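Local coordinates for anthranilate-CoA ligase (Stigmatella aurantiaca, PDB 4WV3), which belongs to the AMP-binding enzyme family of the ANL clan, pairing a large AMP-binding region with a smaller C-terminal domain, at residues Q197-G200 and V201-G205; W378-F381 and E382-R385. All coordinates share one frame; numbering follows the deposited sequence.

Interaction 1. Residues Q197-G200 and V201-G205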
loop_
_atom_site.group_PDB
_atom_site.type_symbol
_atom_site.label_atom_id
_atom_site.label_comp_id
_atom_site.label_asym_id
_atom_site.label_seq_id
_atom_site.Cartn_x
_atom_site.Cartn_y
_atom_site.Cartn_z
ATOM N N GLN A 197 2.240 -9.421 -13.958
ATOM C CA GLN A 197 1.797 -10.671 -14.560
ATOM C C GLN A 197 1.304 -11.653 -13.503
ATOM O O GLN A 197 0.207 -12.201 -13.620
ATOM C CB GLN A 197 2.927 -11.306 -15.372
ATOM C CG GLN A 197 2.507 -12.541 -16.151
ATOM C CD GLN A 197 1.518 -12.223 -17.255
ATOM O OE1 GLN A 197 1.731 -11.309 -18.051
ATOM N NE2 GLN A 197 0.424 -12.976 -17.305
ATOM N N LEU A 198 2.115 -11.863 -12.469
ATOM C CA LEU A 198 1.829 -12.870 -11.449
ATOM C C LEU A 198 0.529 -12.625 -10.684
ATOM O O LEU A 198 -0.201 -13.568 -10.376
ATOM C CB LEU A 198 3.002 -13.003 -10.474
ATOM C CG LEU A 198 4.285 -13.614 -11.044
ATOM C CD1 LEU A 198 5.371 -13.693 -9.979
ATOM C CD2 LEU A 198 4.012 -14.986 -11.644
ATOM N N TRP A 199 0.237 -11.365 -10.377
ATOM C CA TRP A 199 -0.994 -11.046 -9.661
ATOM C C TRP A 199 -1.988 -10.251 -10.504
ATOM O O TRP A 199 -3.168 -10.598 -10.568
ATOM C CB TRP A 199 -0.701 -10.302 -8.357
ATOM C CG TRP A 199 -1.941 -10.030 -7.564
ATOM C CD1 TRP A 199 -2.521 -10.852 -6.642
ATOM C CD2 TRP A 199 -2.767 -8.862 -7.636
ATOM N NE1 TRP A 199 -3.653 -10.265 -6.132
ATOM C CE2 TRP A 199 -3.826 -9.042 -6.725
ATOM C CE3 TRP A 199 -2.712 -7.680 -8.381
ATOM C CZ2 TRP A 199 -4.822 -8.086 -6.538
ATOM C CZ3 TRP A 199 -3.700 -6.731 -8.193
ATOM C CH2 TRP A 199 -4.740 -6.938 -7.279
ATOM N N GLY A 200 -1.508 -9.184 -11.137
ATOM C CA GLY A 200 -2.359 -8.301 -11.915
ATOM C C GLY A 200 -3.162 -9.013 -12.988
ATOM O O GLY A 200 -4.353 -8.752 -13.161
ATOM N N VAL A 201 -2.509 -9.926 -13.699
ATOM C CA VAL A 201 -3.155 -10.657 -14.781
ATOM C C VAL A 201 -3.641 -12.031 -14.329
ATOM O O VAL A 201 -4.820 -12.356 -14.466
ATOM C CB VAL A 201 -2.202 -10.829 -15.981
ATOM C CG1 VAL A 201 -2.854 -11.674 -17.065
ATOM C CG2 VAL A 201 -1.792 -9.472 -16.528
ATOM N N ASN A 202 -2.729 -12.826 -13.780
ATOM C CA ASN A 202 -3.030 -14.209 -13.421
ATOM C C ASN A 202 -4.049 -14.371 -12.294
ATOM O O ASN A 202 -4.726 -15.395 -12.211
ATOM C CB ASN A 202 -1.746 -14.965 -13.071
ATOM C CG ASN A 202 -0.766 -15.014 -14.225
ATOM O OD1 ASN A 202 -1.127 -14.758 -15.374
ATOM N ND2 ASN A 202 0.483 -15.351 -13.925
ATOM N N VAL A 203 -4.157 -13.369 -11.428
ATOM C CA VAL A 203 -5.042 -13.472 -10.269
ATOM C C VAL A 203 -6.219 -12.503 -10.337
ATOM O O VAL A 203 -7.377 -12.919 -10.284
ATOM C CB VAL A 203 -4.278 -13.255 -8.949
ATOM C CG1 VAL A 203 -5.226 -13.373 -7.764
ATOM C CG2 VAL A 203 -3.139 -14.254 -8.828
ATOM N N LEU A 204 -5.920 -11.214 -10.449
ATOM C CA LEU A 204 -6.964 -10.200 -10.511
ATOM C C LEU A 204 -7.714 -10.274 -11.835
ATOM O O LEU A 204 -8.933 -10.108 -11.879
ATOM C CB LEU A 204 -6.376 -8.802 -10.317
ATOM C CG LEU A 204 -7.402 -7.667 -10.311
ATOM C CD1 LEU A 204 -8.398 -7.856 -9.176
ATOM C CD2 LEU A 204 -6.718 -6.315 -10.211
ATOM N N GLY A 205 -6.978 -10.527 -12.912
ATOM C CA GLY A 205 -7.576 -10.651 -14.227
ATOM C C GLY A 205 -7.744 -9.320 -14.931
ATOM O O GLY A 205 -8.730 -9.104 -15.636
HETATM O O HOH W 1 0.415 -16.326 -10.644
#

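Interaction 2. Residues W378-F381 and E382-R385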
loop_
_atom_site.group_PDB
_atom_site.type_symbol
_atom_site.label_atom_id
_atom_site.label_comp_id
_atom_site.label_asym_id
_atom_site.label_seq_id
_atom_site.Cartn_x
_atom_site.Cartn_y
_atom_site.Cartn_z
ATOM N N TRP A 378 17.854 -0.700 1.984
ATOM C CA TRP A 378 18.831 0.346 1.715
ATOM C C TRP A 378 19.292 0.974 3.027
ATOM O O TRP A 378 18.490 1.540 3.772
ATOM C CB TRP A 378 18.249 1.410 0.781
ATOM C CG TRP A 378 19.224 2.494 0.432
ATOM C CD1 TRP A 378 19.166 3.803 0.813
ATOM C CD2 TRP A 378 20.412 2.359 -0.359
ATOM N NE1 TRP A 378 20.240 4.493 0.302
ATOM C CE2 TRP A 378 21.020 3.630 -0.420
ATOM C CE3 TRP A 378 21.019 1.289 -1.024
ATOM C CZ2 TRP A 378 22.205 3.858 -1.118
ATOM C CZ3 TRP A 378 22.196 1.518 -1.717
ATOM C CH2 TRP A 378 22.776 2.792 -1.758
ATOM N N HIS A 379 20.588 0.852 3.301
ATOM C CA HIS A 379 21.197 1.375 4.524
ATOM C C HIS A 379 20.607 0.782 5.802
ATOM O O HIS A 379 20.375 1.495 6.778
ATOM C CB HIS A 379 21.143 2.904 4.558
ATOM C CG HIS A 379 22.049 3.560 3.564
ATOM N ND1 HIS A 379 21.982 4.903 3.266
ATOM C CD2 HIS A 379 23.047 3.054 2.801
ATOM C CE1 HIS A 379 22.898 5.197 2.361
ATOM N NE2 HIS A 379 23.558 4.093 2.062
ATOM N N ASN A 380 20.370 -0.525 5.790
ATOM C CA ASN A 380 19.986 -1.238 7.001
ATOM C C ASN A 380 20.521 -2.665 6.990
ATOM O O ASN A 380 19.767 -3.625 6.827
ATOM C CB ASN A 380 18.471 -1.225 7.197
ATOM C CG ASN A 380 18.079 -1.023 8.647
ATOM O OD1 ASN A 380 17.200 -0.219 8.959
ATOM N ND2 ASN A 380 18.743 -1.743 9.544
ATOM N N PHE A 381 21.835 -2.778 7.164
ATOM C CA PHE A 381 22.555 -4.046 7.102
ATOM C C PHE A 381 21.965 -5.106 8.029
ATOM O O PHE A 381 21.719 -6.237 7.612
ATOM C CB PHE A 381 24.031 -3.800 7.437
ATOM C CG PHE A 381 24.874 -5.043 7.474
ATOM C CD1 PHE A 381 25.407 -5.569 6.310
ATOM C CD2 PHE A 381 25.164 -5.665 8.679
ATOM C CE1 PHE A 381 26.194 -6.706 6.343
ATOM C CE2 PHE A 381 25.949 -6.801 8.718
ATOM C CZ PHE A 381 26.467 -7.321 7.549
ATOM N N GLU A 382 21.730 -4.729 9.282
ATOM C CA GLU A 382 21.243 -5.667 10.290
ATOM C C GLU A 382 19.847 -6.200 9.973
ATOM O O GLU A 382 19.597 -7.400 10.068
ATOM C CB GLU A 382 21.247 -5.012 11.671
ATOM C CG GLU A 382 20.953 -5.971 12.811
ATOM C CD GLU A 382 20.710 -5.255 14.124
ATOM O OE1 GLU A 382 19.700 -4.528 14.225
ATOM O OE2 GLU A 382 21.530 -5.416 15.053
ATOM N N LYS A 383 18.941 -5.304 9.597
ATOM C CA LYS A 383 17.554 -5.683 9.346
ATOM C C LYS A 383 17.374 -6.432 8.027
ATOM O O LYS A 383 16.412 -7.182 7.858
ATOM C CB LYS A 383 16.639 -4.457 9.399
ATOM C CG LYS A 383 16.507 -3.861 10.791
ATOM C CD LYS A 383 15.616 -2.631 10.794
ATOM C CE LYS A 383 15.512 -2.035 12.190
ATOM N NZ LYS A 383 16.844 -1.640 12.729
ATOM N N SER A 384 18.301 -6.229 7.096
ATOM C CA SER A 384 18.266 -6.947 5.829
ATOM C C SER A 384 18.513 -8.432 6.058
ATOM O O SER A 384 17.832 -9.282 5.486
ATOM C CB SER A 384 19.308 -6.386 4.859
ATOM O OG SER A 384 18.995 -5.058 4.480
ATOM N N ARG A 385 19.489 -8.734 6.908
ATOM C CA ARG A 385 19.858 -10.114 7.200
ATOM C C ARG A 385 18.863 -10.772 8.154
ATOM O O ARG A 385 18.870 -11.990 8.332
ATOM C CB ARG A 385 21.277 -10.165 7.769
ATOM C CG ARG A 385 22.291 -9.447 6.892
ATOM C CD ARG A 385 23.632 -9.269 7.584
ATOM N NE ARG A 385 24.383 -10.516 7.684
ATOM C CZ ARG A 385 24.587 -11.176 8.818
ATOM N NH1 ARG A 385 24.100 -10.704 9.957
ATOM N NH2 ARG A 385 25.281 -12.305 8.815
HETATM O O HOH W 2 20.611 -3.037 3.722
#

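Interaction 1. Residues Q197-G200 and V201-G205
The carbonyl oxygen of W199 takes two backbone donors from the next turn. L204 N lies 2.8 Å from W199 O and approaches almost straight, with an N-H...O angle of 174°, whereas V203 N, at 3.1 Å from W199 O, comes from above the carbonyl plane. The straighter bond therefore spans five residues, not four. A second five-residue bond precedes it, with N202 N 3.0 Å from Q197 O, and the two together mark a widened turn. A weak bond from G205 N to G200 O continues the same spacing.

One side-chain pair has the same separation. Q197 bends at chi2 (66°), which folds its terminal amide back beside the helix, where Q197 NE2 donates to N202 OD1 at 3.1 Å. NE2 sits above the carbonyl plane of N202, and the two amide planes are 53° apart, so the groups are crossed rather than coplanar. The other end of the Q197 amide, OE1, is held by Y233 OH of helix 221-234. Water 1 donates to L198 O at 2.8 Å and accepts only a weak bond from N202 ND2.

On the buried side, the indole of W199 receives L204 over one face: L204 CB is 4.0 Å from the centroid of the six-membered ring, a CH-pi contact, and CD2 of the same leucine lies 3.6 Å from W199 CH2. V203 CB makes a more off-centre CH-pi contact with the five-membered ring, while W199 NE1 is hydrogen-bonded to S328 OG. The W199 side chain is about 8 Å from the bound 5'-O-[(S)-[(2-aminobenzoyl)oxy](hydroxy)phosphoryl]adenosine. Five-residue bonds followed by G205, whose phi is positive, identify a pi-type turn running into a glycine-terminated C-terminal end of helix 191-204.

Interaction 2. Residues W378-F381 and E382-R385
N380 occupies the N-cap position, right before helix 381-387, and contacts K383 and S384 of the first turn. Its carbonyl oxygen receives the first-turn backbone bond, with S384 N 3.0 Å from N380 O. The same oxygen accepts a second bond from S384 OG, 2.9 Å from N380 O and coming from above the carbonyl plane. With OG anti to the carbonyl carbon of S384 (chi1 -66°), and so beside its own backbone N, both donors can reach the same oxygen.

S384 OG has further partners: Y377 N donates to it from just upstream, and water 2 donates to S384 OG at 2.7 Å. That water also accepts from N380 N at 3.3 Å, so the buried serine hydroxyl ties the incoming chain to the helix by direct and water-mediated bonds alike.

The side chain of N380 turns the other way and lies obliquely across the aliphatic part of K383. N380 ND2 approaches K383 CG at 3.3 Å and N380 OD1 approaches K383 CD at 3.4 Å. The closest approaches are thus to methylenes; the ammonium NZ lies somewhat farther off. K183 of strand 183-188 touches both side chains, placing this end of the helix against that strand.

Next along the chain, F381 gives its carbonyl oxygen to a weak backbone bond from R385 N. Its exposed ring runs side by side with the arginine, both pointing the same way, and the guanidinium and ring planes are only 4° apart. The contact itself is made by a methylene: R385 CD sits over one ring face in a CH-pi contact, 3.7 Å from the F381 centroid and 23° off the normal, with F381 CZ the closest ring atom at 3.4 Å from R385 CD.

Both contacts are local, yet they concern opposite ends of different helices: interaction 1 belongs to the C-terminal part of helix 191-204, and interaction 2 to the start of helix 381-387. Their centres are 31 Å apart and the nearest atoms about 20 Å, so neither touches the other. Interaction 1 is partly buried, with apolar residues against an indole and pi-type backbone bonds. Interaction 2 is a surface contact in which a partly exposed lysine and an exposed arginine use their methylenes, and S384 is the buried member. Each holds one carbonyl oxygen with two donors: two successive backbone amides at W199, an amide and a hydroxyl of a single serine at N380.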